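PDB 4Z8I: peptidoglycan recognition protein 3 from Branchiostoma belcheri tsingtauense, which probably cleaves the amide bond between N-acetylmuramic acid and L-alanine in bacterial peptidoglycan, using a zinc-binding amidase domain fused to a chitin-binding domain. Local coordinates for residues N26-D31 with S60-R65; C34-W39 with C47-C52; L83-P88 with L190-S195; S169-A174 with G212-D217. All blocks are in the same frame, centred on the assembly; numbering follows the deposited sequence.

Interaction 1 (N26-D31 with S60-R65)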
loop_
_atom_site.group_PDB
_atom_site.type_symbol
_atom_site.label_atom_id
_atom_site.label_comp_id
_atom_site.label_asym_id
_atom_site.label_seq_id
_atom_site.Cartn_x
_atom_site.Cartn_y
_atom_site.Cartn_z
ATOM N N ASN A 26 10.966 12.894 -1.502
ATOM C CA ASN A 26 9.794 12.048 -1.304
ATOM C C ASN A 26 9.559 11.127 -2.499
ATOM O O ASN A 26 9.212 11.594 -3.585
ATOM C CB ASN A 26 8.565 12.930 -1.064
ATOM C CG ASN A 26 7.319 12.132 -0.736
ATOM O OD1 ASN A 26 7.383 10.940 -0.434
ATOM N ND2 ASN A 26 6.172 12.795 -0.784
ATOM N N PRO A 27 9.743 9.812 -2.296
ATOM C CA PRO A 27 9.653 8.809 -3.365
ATOM C C PRO A 27 8.276 8.794 -4.008
ATOM O O PRO A 27 8.128 8.413 -5.169
ATOM C CB PRO A 27 9.879 7.486 -2.623
ATOM C CG PRO A 27 10.576 7.857 -1.366
ATOM C CD PRO A 27 10.034 9.197 -0.989
ATOM N N HIS A 28 7.278 9.222 -3.247
ATOM C CA HIS A 28 5.892 9.126 -3.674
ATOM C C HIS A 28 5.376 10.475 -4.160
ATOM O O HIS A 28 4.176 10.662 -4.361
ATOM C CB HIS A 28 5.055 8.581 -2.521
ATOM C CG HIS A 28 5.718 7.454 -1.792
ATOM N ND1 HIS A 28 5.466 6.130 -2.081
ATOM C CD2 HIS A 28 6.647 7.452 -0.806
ATOM C CE1 HIS A 28 6.200 5.362 -1.295
ATOM N NE2 HIS A 28 6.926 6.140 -0.513
ATOM N N ALA A 29 6.303 11.408 -4.353
ATOM C CA ALA A 29 5.992 12.716 -4.919
ATOM C C ALA A 29 6.337 12.736 -6.400
ATOM O O ALA A 29 7.159 11.945 -6.860
ATOM C CB ALA A 29 6.769 13.797 -4.194
ATOM N N VAL A 30 5.718 13.647 -7.144
ATOM C CA VAL A 30 6.033 13.818 -8.559
ATOM C C VAL A 30 7.494 14.259 -8.732
ATOM O O VAL A 30 8.181 13.820 -9.658
ATOM C CB VAL A 30 5.049 14.806 -9.243
ATOM C CG1 VAL A 30 5.000 16.128 -8.494
ATOM C CG2 VAL A 30 5.425 15.033 -10.694
ATOM N N ASP A 31 7.968 15.104 -7.818
ATOM C CA ASP A 31 9.362 15.538 -7.811
ATOM C C ASP A 31 10.215 14.664 -6.890
ATOM O O ASP A 31 10.500 15.045 -5.753
ATOM C CB ASP A 31 9.472 17.006 -7.380
ATOM C CG ASP A 31 8.778 17.955 -8.344
ATOM O OD1 ASP A 31 9.217 18.049 -9.509
ATOM O OD2 ASP A 31 7.803 18.616 -7.930
ATOM N N SER A 60 13.466 1.686 -0.648
ATOM C CA SER A 60 12.676 2.777 -0.095
ATOM C C SER A 60 11.939 3.518 -1.205
ATOM O O SER A 60 11.502 4.655 -1.021
ATOM C CB SER A 60 13.581 3.751 0.658
ATOM O OG SER A 60 14.484 3.056 1.500
ATOM N N GLY A 61 11.802 2.867 -2.355
ATOM C CA GLY A 61 11.173 3.483 -3.510
ATOM C C GLY A 61 9.663 3.586 -3.406
ATOM O O GLY A 61 9.088 3.386 -2.335
ATOM N N THR A 62 9.016 3.906 -4.523
ATOM C CA THR A 62 7.565 4.042 -4.543
ATOM C C THR A 62 6.894 2.683 -4.413
ATOM O O THR A 62 5.878 2.549 -3.737
ATOM C CB THR A 62 7.066 4.732 -5.829
ATOM O OG1 THR A 62 7.476 3.973 -6.974
ATOM C CG2 THR A 62 7.621 6.137 -5.931
ATOM N N CYS A 63 7.473 1.676 -5.057
ATOM C CA CYS A 63 6.913 0.330 -5.021
ATOM C C CYS A 63 7.584 -0.550 -3.965
ATOM O O CYS A 63 8.791 -0.791 -4.022
ATOM C CB CYS A 63 7.009 -0.325 -6.401
ATOM S SG CYS A 63 5.859 0.365 -7.614
ATOM N N PRO A 64 6.792 -1.034 -2.995
ATOM C CA PRO A 64 7.273 -1.915 -1.925
ATOM C C PRO A 64 7.411 -3.337 -2.440
ATOM O O PRO A 64 6.765 -3.674 -3.431
ATOM C CB PRO A 64 6.136 -1.854 -0.906
ATOM C CG PRO A 64 4.915 -1.667 -1.747
ATOM C CD PRO A 64 5.345 -0.774 -2.886
ATOM N N ARG A 65 8.227 -4.165 -1.794
ATOM C CA ARG A 65 8.329 -5.555 -2.221
ATOM C C ARG A 65 7.031 -6.306 -1.937
ATOM O O ARG A 65 6.641 -6.482 -0.783
ATOM C CB ARG A 65 9.513 -6.264 -1.563
ATOM C CG ARG A 65 9.661 -7.729 -1.980
ATOM C CD ARG A 65 9.677 -7.897 -3.503
ATOM N NE ARG A 65 9.562 -9.301 -3.901
ATOM C CZ ARG A 65 10.585 -10.056 -4.295
ATOM N NH1 ARG A 65 10.387 -11.325 -4.632
ATOM N NH2 ARG A 65 11.806 -9.543 -4.355
#

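Interaction 2 (C34-W39 with C47-C52)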
loop_
_atom_site.group_PDB
_atom_site.type_symbol
_atom_site.label_atom_id
_atom_site.label_comp_id
_atom_site.label_asym_id
_atom_site.label_seq_id
_atom_site.Cartn_x
_atom_site.Cartn_y
_atom_site.Cartn_z
ATOM N N CYS A 34 16.634 14.102 -6.930
ATOM C CA CYS A 34 17.511 15.156 -6.443
ATOM C C CYS A 34 18.557 15.469 -7.506
ATOM O O CYS A 34 19.390 14.624 -7.829
ATOM C CB CYS A 34 18.192 14.718 -5.146
ATOM S SG CYS A 34 18.990 16.052 -4.227
ATOM N N SER A 35 18.511 16.683 -8.046
ATOM C CA SER A 35 19.376 17.071 -9.158
ATOM C C SER A 35 20.755 17.555 -8.707
ATOM O O SER A 35 21.081 17.509 -7.519
ATOM C CB SER A 35 18.701 18.161 -9.994
ATOM O OG SER A 35 18.590 19.368 -9.260
ATOM N N GLU A 36 21.557 18.009 -9.670
ATOM C CA GLU A 36 22.877 18.579 -9.401
ATOM C C GLU A 36 22.769 19.808 -8.516
ATOM O O GLU A 36 23.612 20.048 -7.651
ATOM C CB GLU A 36 23.547 19.012 -10.708
ATOM C CG GLU A 36 24.123 17.899 -11.561
ATOM C CD GLU A 36 24.600 18.410 -12.904
ATOM O OE1 GLU A 36 24.455 19.626 -13.154
ATOM O OE2 GLU A 36 25.113 17.603 -13.708
ATOM N N TRP A 37 21.725 20.592 -8.753
ATOM C CA TRP A 37 21.598 21.909 -8.149
ATOM C C TRP A 37 20.872 21.863 -6.811
ATOM O O TRP A 37 20.552 22.900 -6.233
ATOM C CB TRP A 37 20.887 22.845 -9.125
ATOM C CG TRP A 37 21.420 22.705 -10.516
ATOM C CD1 TRP A 37 20.891 21.959 -11.529
ATOM C CD2 TRP A 37 22.606 23.310 -11.040
ATOM N NE1 TRP A 37 21.671 22.072 -12.657
ATOM C CE2 TRP A 37 22.729 22.898 -12.381
ATOM C CE3 TRP A 37 23.571 24.167 -10.507
ATOM C CZ2 TRP A 37 23.779 23.316 -13.194
ATOM C CZ3 TRP A 37 24.610 24.578 -11.314
ATOM C CH2 TRP A 37 24.708 24.153 -12.642
ATOM N N GLY A 38 20.620 20.653 -6.325
ATOM C CA GLY A 38 20.050 20.468 -5.007
ATOM C C GLY A 38 18.572 20.783 -4.922
ATOM O O GLY A 38 18.085 21.210 -3.875
ATOM N N TRP A 39 17.858 20.580 -6.024
ATOM C CA TRP A 39 16.407 20.709 -6.023
ATOM C C TRP A 39 15.752 19.356 -6.246
ATOM O O TRP A 39 16.262 18.522 -6.994
ATOM C CB TRP A 39 15.936 21.681 -7.109
ATOM C CG TRP A 39 16.131 23.125 -6.776
ATOM C CD1 TRP A 39 17.126 23.945 -7.226
ATOM C CD2 TRP A 39 15.301 23.928 -5.931
ATOM N NE1 TRP A 39 16.968 25.209 -6.708
ATOM C CE2 TRP A 39 15.856 25.224 -5.908
ATOM C CE3 TRP A 39 14.145 23.677 -5.188
ATOM C CZ2 TRP A 39 15.292 26.262 -5.170
ATOM C CZ3 TRP A 39 13.589 24.707 -4.457
ATOM C CH2 TRP A 39 14.160 25.983 -4.454
ATOM N N CYS A 47 16.884 13.421 -13.012
ATOM C CA CYS A 47 16.936 12.008 -12.645
ATOM C C CYS A 47 18.126 11.247 -13.224
ATOM O O CYS A 47 18.530 10.223 -12.675
ATOM C CB CYS A 47 15.641 11.308 -13.062
ATOM S SG CYS A 47 14.132 12.047 -12.395
ATOM N N THR A 48 18.682 11.743 -14.328
ATOM C CA THR A 48 19.696 10.991 -15.067
ATOM C C THR A 48 21.095 11.604 -15.077
ATOM O O THR A 48 21.999 11.060 -15.713
ATOM C CB THR A 48 19.269 10.757 -16.529
ATOM O OG1 THR A 48 19.265 12.004 -17.237
ATOM C CG2 THR A 48 17.891 10.147 -16.578
ATOM N N CYS A 49 21.281 12.726 -14.391
ATOM C CA CYS A 49 22.615 13.311 -14.278
ATOM C C CYS A 49 23.509 12.374 -13.471
ATOM O O CYS A 49 23.019 11.465 -12.795
ATOM C CB CYS A 49 22.565 14.696 -13.628
ATOM S SG CYS A 49 22.723 14.692 -11.830
ATOM N N SER A 50 24.818 12.591 -13.544
ATOM C CA SER A 50 25.770 11.691 -12.901
ATOM C C SER A 50 25.676 11.746 -11.379
ATOM O O SER A 50 25.900 10.745 -10.701
ATOM C CB SER A 50 27.198 12.006 -13.357
ATOM O OG SER A 50 28.117 11.062 -12.836
ATOM N N SER A 51 25.342 12.919 -10.850
ATOM C CA SER A 51 25.246 13.114 -9.406
ATOM C C SER A 51 23.796 13.149 -8.929
ATOM O O SER A 51 23.523 13.389 -7.753
ATOM C CB SER A 51 25.970 14.399 -8.998
ATOM O OG SER A 51 25.579 15.488 -9.817
ATOM N N CYS A 52 22.869 12.912 -9.850
ATOM C CA CYS A 52 21.451 12.909 -9.522
ATOM C C CYS A 52 21.069 11.625 -8.800
ATOM O O CYS A 52 21.697 10.585 -8.996
ATOM C CB CYS A 52 20.610 13.058 -10.792
ATOM S SG CYS A 52 20.710 14.683 -11.573
#

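Interaction 3 (L83-P88 with L190-S195)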
loop_
_atom_site.group_PDB
_atom_site.type_symbol
_atom_site.label_atom_id
_atom_site.label_comp_id
_atom_site.label_asym_id
_atom_site.label_seq_id
_atom_site.Cartn_x
_atom_site.Cartn_y
_atom_site.Cartn_z
ATOM N N LEU A 83 -11.356 -6.035 -12.917
ATOM C CA LEU A 83 -11.748 -4.676 -12.576
ATOM C C LEU A 83 -11.595 -3.763 -13.778
ATOM O O LEU A 83 -10.677 -3.933 -14.580
ATOM C CB LEU A 83 -10.873 -4.143 -11.443
ATOM C CG LEU A 83 -11.255 -4.545 -10.025
ATOM C CD1 LEU A 83 -10.169 -4.138 -9.050
ATOM C CD2 LEU A 83 -12.575 -3.901 -9.651
ATOM N N SER A 84 -12.497 -2.797 -13.903
ATOM C CA SER A 84 -12.318 -1.732 -14.874
ATOM C C SER A 84 -11.226 -0.806 -14.350
ATOM O O SER A 84 -11.355 -0.234 -13.268
ATOM C CB SER A 84 -13.620 -0.960 -15.071
ATOM O OG SER A 84 -13.489 0.007 -16.098
ATOM N N LEU A 85 -10.145 -0.677 -15.109
ATOM C CA LEU A 85 -9.023 0.155 -14.690
ATOM C C LEU A 85 -9.048 1.496 -15.419
ATOM O O LEU A 85 -9.516 1.577 -16.554
ATOM C CB LEU A 85 -7.697 -0.579 -14.923
ATOM C CG LEU A 85 -7.512 -1.873 -14.127
ATOM C CD1 LEU A 85 -6.230 -2.585 -14.519
ATOM C CD2 LEU A 85 -7.523 -1.592 -12.636
ATOM N N PRO A 86 -8.558 2.561 -14.763
ATOM C CA PRO A 86 -8.017 2.574 -13.400
ATOM C C PRO A 86 -9.123 2.630 -12.349
ATOM O O PRO A 86 -10.274 2.924 -12.671
ATOM C CB PRO A 86 -7.206 3.866 -13.370
ATOM C CG PRO A 86 -7.934 4.764 -14.300
ATOM C CD PRO A 86 -8.457 3.886 -15.402
ATOM N N VAL A 87 -8.764 2.348 -11.103
ATOM C CA VAL A 87 -9.735 2.272 -10.019
ATOM C C VAL A 87 -9.946 3.628 -9.341
ATOM O O VAL A 87 -8.986 4.348 -9.054
ATOM C CB VAL A 87 -9.327 1.182 -8.999
ATOM C CG1 VAL A 87 -10.254 1.167 -7.803
ATOM C CG2 VAL A 87 -9.285 -0.180 -9.672
ATOM N N PRO A 88 -11.217 3.990 -9.109
ATOM C CA PRO A 88 -11.619 5.260 -8.494
ATOM C C PRO A 88 -11.238 5.369 -7.026
ATOM O O PRO A 88 -10.840 6.448 -6.593
ATOM C CB PRO A 88 -13.149 5.235 -8.598
ATOM C CG PRO A 88 -13.455 4.256 -9.655
ATOM C CD PRO A 88 -12.376 3.228 -9.602
ATOM N N LEU A 190 1.446 3.268 -11.711
ATOM C CA LEU A 190 1.200 2.321 -12.799
ATOM C C LEU A 190 -0.068 2.640 -13.597
ATOM O O LEU A 190 -0.220 2.199 -14.739
ATOM C CB LEU A 190 1.106 0.894 -12.255
ATOM C CG LEU A 190 2.371 0.302 -11.633
ATOM C CD1 LEU A 190 2.092 -1.061 -11.017
ATOM C CD2 LEU A 190 3.475 0.204 -12.668
ATOM N N GLY A 191 -0.981 3.394 -12.994
ATOM C CA GLY A 191 -2.257 3.672 -13.629
ATOM C C GLY A 191 -3.306 2.632 -13.274
ATOM O O GLY A 191 -4.308 2.485 -13.975
ATOM N N LYS A 192 -3.066 1.903 -12.187
ATOM C CA LYS A 192 -4.033 0.941 -11.671
ATOM C C LYS A 192 -5.040 1.673 -10.795
ATOM O O LYS A 192 -6.208 1.287 -10.700
ATOM C CB LYS A 192 -3.329 -0.136 -10.846
ATOM C CG LYS A 192 -2.259 -0.906 -11.594
ATOM C CD LYS A 192 -2.856 -1.811 -12.659
ATOM C CE LYS A 192 -1.769 -2.636 -13.342
ATOM N NZ LYS A 192 -2.345 -3.697 -14.213
ATOM N N ILE A 193 -4.564 2.733 -10.153
ATOM C CA ILE A 193 -5.391 3.583 -9.310
ATOM C C ILE A 193 -5.286 5.011 -9.831
ATOM O O ILE A 193 -4.182 5.491 -10.105
ATOM C CB ILE A 193 -4.897 3.559 -7.851
ATOM C CG1 ILE A 193 -4.661 2.124 -7.384
ATOM C CG2 ILE A 193 -5.878 4.265 -6.937
ATOM C CD1 ILE A 193 -4.062 2.030 -6.003
ATOM N N ARG A 194 -6.423 5.684 -9.977
ATOM C CA ARG A 194 -6.437 7.082 -10.399
ATOM C C ARG A 194 -5.643 7.946 -9.428
ATOM O O ARG A 194 -5.549 7.631 -8.242
ATOM C CB ARG A 194 -7.871 7.607 -10.480
ATOM C CG ARG A 194 -8.698 6.984 -11.587
ATOM C CD ARG A 194 -10.070 7.629 -11.689
ATOM N NE ARG A 194 -10.749 7.265 -12.929
ATOM C CZ ARG A 194 -10.616 7.928 -14.072
ATOM N NH1 ARG A 194 -11.268 7.530 -15.156
ATOM N NH2 ARG A 194 -9.828 8.993 -14.130
ATOM N N SER A 195 -5.066 9.030 -9.936
ATOM C CA SER A 195 -4.320 9.949 -9.088
ATOM C C SER A 195 -5.293 10.698 -8.188
ATOM O O SER A 195 -4.984 11.006 -7.036
ATOM C CB SER A 195 -3.512 10.929 -9.936
ATOM O OG SER A 195 -4.358 11.689 -10.780
#

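Interaction 4 (S169-A174 with G212-D217)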
loop_
_atom_site.group_PDB
_atom_site.type_symbol
_atom_site.label_atom_id
_atom_site.label_comp_id
_atom_site.label_asym_id
_atom_site.label_seq_id
_atom_site.Cartn_x
_atom_site.Cartn_y
_atom_site.Cartn_z
ATOM N N SER A 169 -7.934 -1.216 19.246
ATOM C CA SER A 169 -7.217 -0.612 20.366
ATOM C C SER A 169 -5.714 -0.571 20.106
ATOM O O SER A 169 -4.943 -0.114 20.948
ATOM C CB SER A 169 -7.500 -1.375 21.659
ATOM O OG SER A 169 -8.885 -1.380 21.950
ATOM N N GLN A 170 -5.308 -1.059 18.937
ATOM C CA GLN A 170 -3.910 -1.020 18.520
ATOM C C GLN A 170 -3.774 -0.300 17.188
ATOM O O GLN A 170 -4.761 -0.083 16.487
ATOM C CB GLN A 170 -3.350 -2.436 18.368
ATOM C CG GLN A 170 -2.823 -3.065 19.644
ATOM C CD GLN A 170 -2.031 -4.333 19.378
ATOM O OE1 GLN A 170 -2.030 -4.860 18.263
ATOM N NE2 GLN A 170 -1.345 -4.827 20.403
ATOM N N LYS A 171 -2.547 0.069 16.842
ATOM C CA LYS A 171 -2.243 0.545 15.498
ATOM C C LYS A 171 -1.183 -0.373 14.911
ATOM O O LYS A 171 -0.341 -0.891 15.641
ATOM C CB LYS A 171 -1.750 1.995 15.522
ATOM C CG LYS A 171 -2.784 2.982 16.045
ATOM C CD LYS A 171 -2.252 4.406 16.115
ATOM C CE LYS A 171 -2.022 4.992 14.733
ATOM N NZ LYS A 171 -1.574 6.415 14.802
ATOM N N PRO A 172 -1.230 -0.597 13.590
ATOM C CA PRO A 172 -0.212 -1.429 12.938
ATOM C C PRO A 172 1.175 -0.814 13.093
ATOM O O PRO A 172 1.288 0.350 13.475
ATOM C CB PRO A 172 -0.634 -1.400 11.465
ATOM C CG PRO A 172 -2.092 -1.068 11.488
ATOM C CD PRO A 172 -2.266 -0.141 12.648
ATOM N N THR A 173 2.216 -1.588 12.809
ATOM C CA THR A 173 3.576 -1.066 12.859
ATOM C C THR A 173 3.751 0.001 11.782
ATOM O O THR A 173 3.060 -0.018 10.763
ATOM C CB THR A 173 4.618 -2.186 12.666
ATOM O OG1 THR A 173 4.448 -2.789 11.376
ATOM C CG2 THR A 173 4.454 -3.251 13.736
ATOM N N ALA A 174 4.667 0.937 12.010
ATOM C CA ALA A 174 4.908 2.009 11.052
ATOM C C ALA A 174 5.292 1.442 9.693
ATOM O O ALA A 174 4.983 2.027 8.655
ATOM C CB ALA A 174 5.986 2.946 11.565
ATOM N N GLY A 212 -11.246 -1.059 12.283
ATOM C CA GLY A 212 -10.868 -0.832 13.667
ATOM C C GLY A 212 -10.678 0.645 13.963
ATOM O O GLY A 212 -10.232 1.397 13.100
ATOM N N ASN A 213 -11.008 1.053 15.185
ATOM C CA ASN A 213 -10.973 2.464 15.577
ATOM C C ASN A 213 -9.656 3.204 15.326
ATOM O O ASN A 213 -9.644 4.233 14.656
ATOM C CB ASN A 213 -11.378 2.625 17.047
ATOM C CG ASN A 213 -12.869 2.454 17.269
ATOM O OD1 ASN A 213 -13.677 2.702 16.375
ATOM N ND2 ASN A 213 -13.241 2.037 18.472
ATOM N N LEU A 214 -8.557 2.690 15.870
ATOM C CA LEU A 214 -7.273 3.396 15.807
ATOM C C LEU A 214 -6.679 3.482 14.398
ATOM O O LEU A 214 -6.153 4.525 13.999
ATOM C CB LEU A 214 -6.264 2.783 16.783
ATOM C CG LEU A 214 -6.589 2.918 18.273
ATOM C CD1 LEU A 214 -5.338 2.760 19.117
ATOM C CD2 LEU A 214 -7.248 4.249 18.558
ATOM N N LEU A 215 -6.761 2.388 13.649
ATOM C CA LEU A 215 -6.315 2.392 12.262
ATOM C C LEU A 215 -7.166 3.353 11.434
ATOM O O LEU A 215 -6.649 4.090 10.587
ATOM C CB LEU A 215 -6.375 0.982 11.674
ATOM C CG LEU A 215 -5.988 0.869 10.201
ATOM C CD1 LEU A 215 -4.617 1.475 9.968
ATOM C CD2 LEU A 215 -6.014 -0.580 9.747
ATOM N N TYR A 216 -8.472 3.348 11.692
ATOM C CA TYR A 216 -9.394 4.255 11.017
ATOM C C TYR A 216 -9.058 5.704 11.347
ATOM O O TYR A 216 -9.213 6.586 10.506
ATOM C CB TYR A 216 -10.841 3.947 11.404
ATOM C CG TYR A 216 -11.865 4.830 10.729
ATOM C CD1 TYR A 216 -12.194 4.646 9.392
ATOM C CD2 TYR A 216 -12.511 5.837 11.431
ATOM C CE1 TYR A 216 -13.130 5.446 8.773
ATOM C CE2 TYR A 216 -13.450 6.642 10.819
ATOM C CZ TYR A 216 -13.756 6.441 9.492
ATOM O OH TYR A 216 -14.691 7.242 8.882
ATOM N N ASP A 217 -8.603 5.943 12.574
ATOM C CA ASP A 217 -8.159 7.274 12.969
ATOM C C ASP A 217 -6.897 7.654 12.203
ATOM O O ASP A 217 -6.757 8.790 11.752
ATOM C CB ASP A 217 -7.900 7.349 14.478
ATOM C CG ASP A 217 -9.178 7.476 15.289
ATOM O OD1 ASP A 217 -10.221 7.854 14.715
ATOM O OD2 ASP A 217 -9.133 7.209 16.510
#

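Interaction 1 (N26-D31 with S60-R65)
The type I beta turn N26-A29, on the small cysteine-rich N-terminal part of the chain, sets P27 and H28 against S60-T62 of the loop that leads into strand 66-67 of the amidase fold. The P27 ring points at the backbone of this loop: its CG lies 3.4 Å from S60 O and its CB 4.0 Å from G61 C. H28 adds its imidazole from the next position, where CE1 is 3.7 Å from G61 O and also 3.7 Å from T62 O, both oxygens lying obliquely to the ring. With CG anti to its own carbonyl carbon (chi1 -42°), H28 brings the ring tip nearer the loop than CB alone would reach. The turn is closed by A29 N to N26 O, and N26 OD1 takes H28 N at 3.3 Å from above its carbonyl plane, an Asx turn. Nearby, C63 is disulfide-bonded to C186 of helix 174-190, while H28 ND1 has a weak hydrogen bond to S185 OG. No hydrogen bond crosses between the two segments. Van der Waals packing of P27 and H28 holds the turn on the loop, and the weak bond reaches the helix to which C63 ties that loop.

Interaction 2 (C34-W39 with C47-C52)
Van der Waals contacts between E36 and the C49-C52 turn carry most of the side-chain meeting. E36 CG makes the closest approach, 3.5 Å from C49 SG and 3.3 Å from S51 OG, and the carboxylate only skirts C49. CG stands anti to the carbonyl carbon (chi1 -76°) and the chain runs on extended, ending with OE2 3.9 Å from C49 CB and OE1 over one face of W37, offset toward the rim. On the other half of the disulfide, C52 SG rests 3.6 Å from S35 CA.

Across the backbones the polar link is a CA-H...O contact, C52 CA to C34 O at 3.2 Å, with an angle of 135° at the hydrogen; no classical hydrogen bond joins the segments. Within residues 34-39 the bonding is firmer: S35 N binds W39 O at 3.1 Å, bringing the ends of the S35-W39 loop together. A separate, weak bond runs from W37 N to S35 OG. C34 also pairs with V53 through backbone hydrogen bonds, part of the antiparallel pairing of strands 33-34 and 53-54.

Covalent links supply the rest. C49 and C52 are joined to each other at SG, C34 is tied to C11 and C47 to C33. Close-set disulfides in place of a large apolar core, together with the spacing of S35, W37 and W39, are consistent with a hevein-like chitin-binding domain, in which the corresponding serine and aromatic residues line the sugar site.

Interaction 3 (L83-P88 with L190-S195)
L85 meets K192 through both branches: CD1 lies 3.9 Å from K192 CD, and CD2 is 3.7 Å from K192 O. The lysine bends at chi2 (-70°), which brings its aliphatic part beside the leucine, and its NZ goes on to a salt bridge with D145. P86, preceded by a cis peptide, turns its ring toward the other segment. CB approaches G191 O, and CG packs 3.6 Å from R194 CG while also standing over one face of the R194 guanidinium, offset toward its rim. G191, with positive phi, is the C-prime residue of the Schellman motif ending helix 174-190, so P86 abuts the point where that helix gives way to strand 193-194. V87 makes the parallel bridge with I193. Its N donates to K192 O, with V87 N 2.8 Å from that oxygen, and V87 O accepts from R194 N at 3.0 Å; both bonds are nearly straight and go to the residues flanking I193. V87 CG2 stays 3.6 Å from K192 O. P88 adds a looser touch, CA 4.3 Å from R194 CD, as the chain takes up bonding with S198. V87 thus spends both its N and its O on K192 and R194. The chain turns a corner at P88 on one side and at S195 on the other, so the pairing is a single bridge, and the stems of K192 and R194 pack on L85 and P86, the residues just before it.

Interaction 4 (S169-A174 with G212-D217)
P172 and L215 make the apolar contact: CG and CD of the P172 ring each lie 3.9 Å from L215 CD1, the ring and the leucine crossing at about a right angle. L215 reaches it because its CG swings anti to the backbone N (chi1 177°). One residue earlier, K171 lays its CG 3.6 Å from L214 CB, again nearly perpendicular.

Contacts of carbonyl oxygen with hydrocarbon make up the second kind. L214 is directed toward the loop, with CB 3.2 Å from Q170 O and CD1 3.4 Å from S169 O. Q170 O is 4.3 Å from L215 N, too far for a hydrogen bond, and none crosses the contact; near its start the helix keeps its own bonds, such as Y216 N to G212 O at 3.0 Å.

Charge enters beyond the two segments. The K171 chain bends at chi3; its stem crosses L214 and its end grips the same short helix through a salt bridge from NZ to D218.

P172 and L215 both also touch F163 of strand 158-163 and F167, while T173 takes the N-cap position of helix 174-190, with a weak bond between OG1 and A176 N. In the first turn of helix 213-218, L214 and L215 meet the loop and N213 OD1 bonds R203 of helix 202-205, with the L215 side chain about 9 Å from the zinc held by H93, H202 and C210.

From the N terminus, interaction 1 closes the first loop, joining the cysteine-rich domain to the chain that enters the amidase fold. Interaction 2 is nested inside that loop, with its centre about 17 Å from that of interaction 1, and pulls the small domain's own turns together. Both close before the amidase contacts open. There interactions 3 and 4 cross, their segments alternating along the chain, on opposite sides of the chain's centre. Interaction 3 ties the start of strand 87-94 to the chain leaving helix 174-190; interaction 4 ties the chain entering that helix to helix 213-218. The two ends of one long helix are thus each joined to distant sequence.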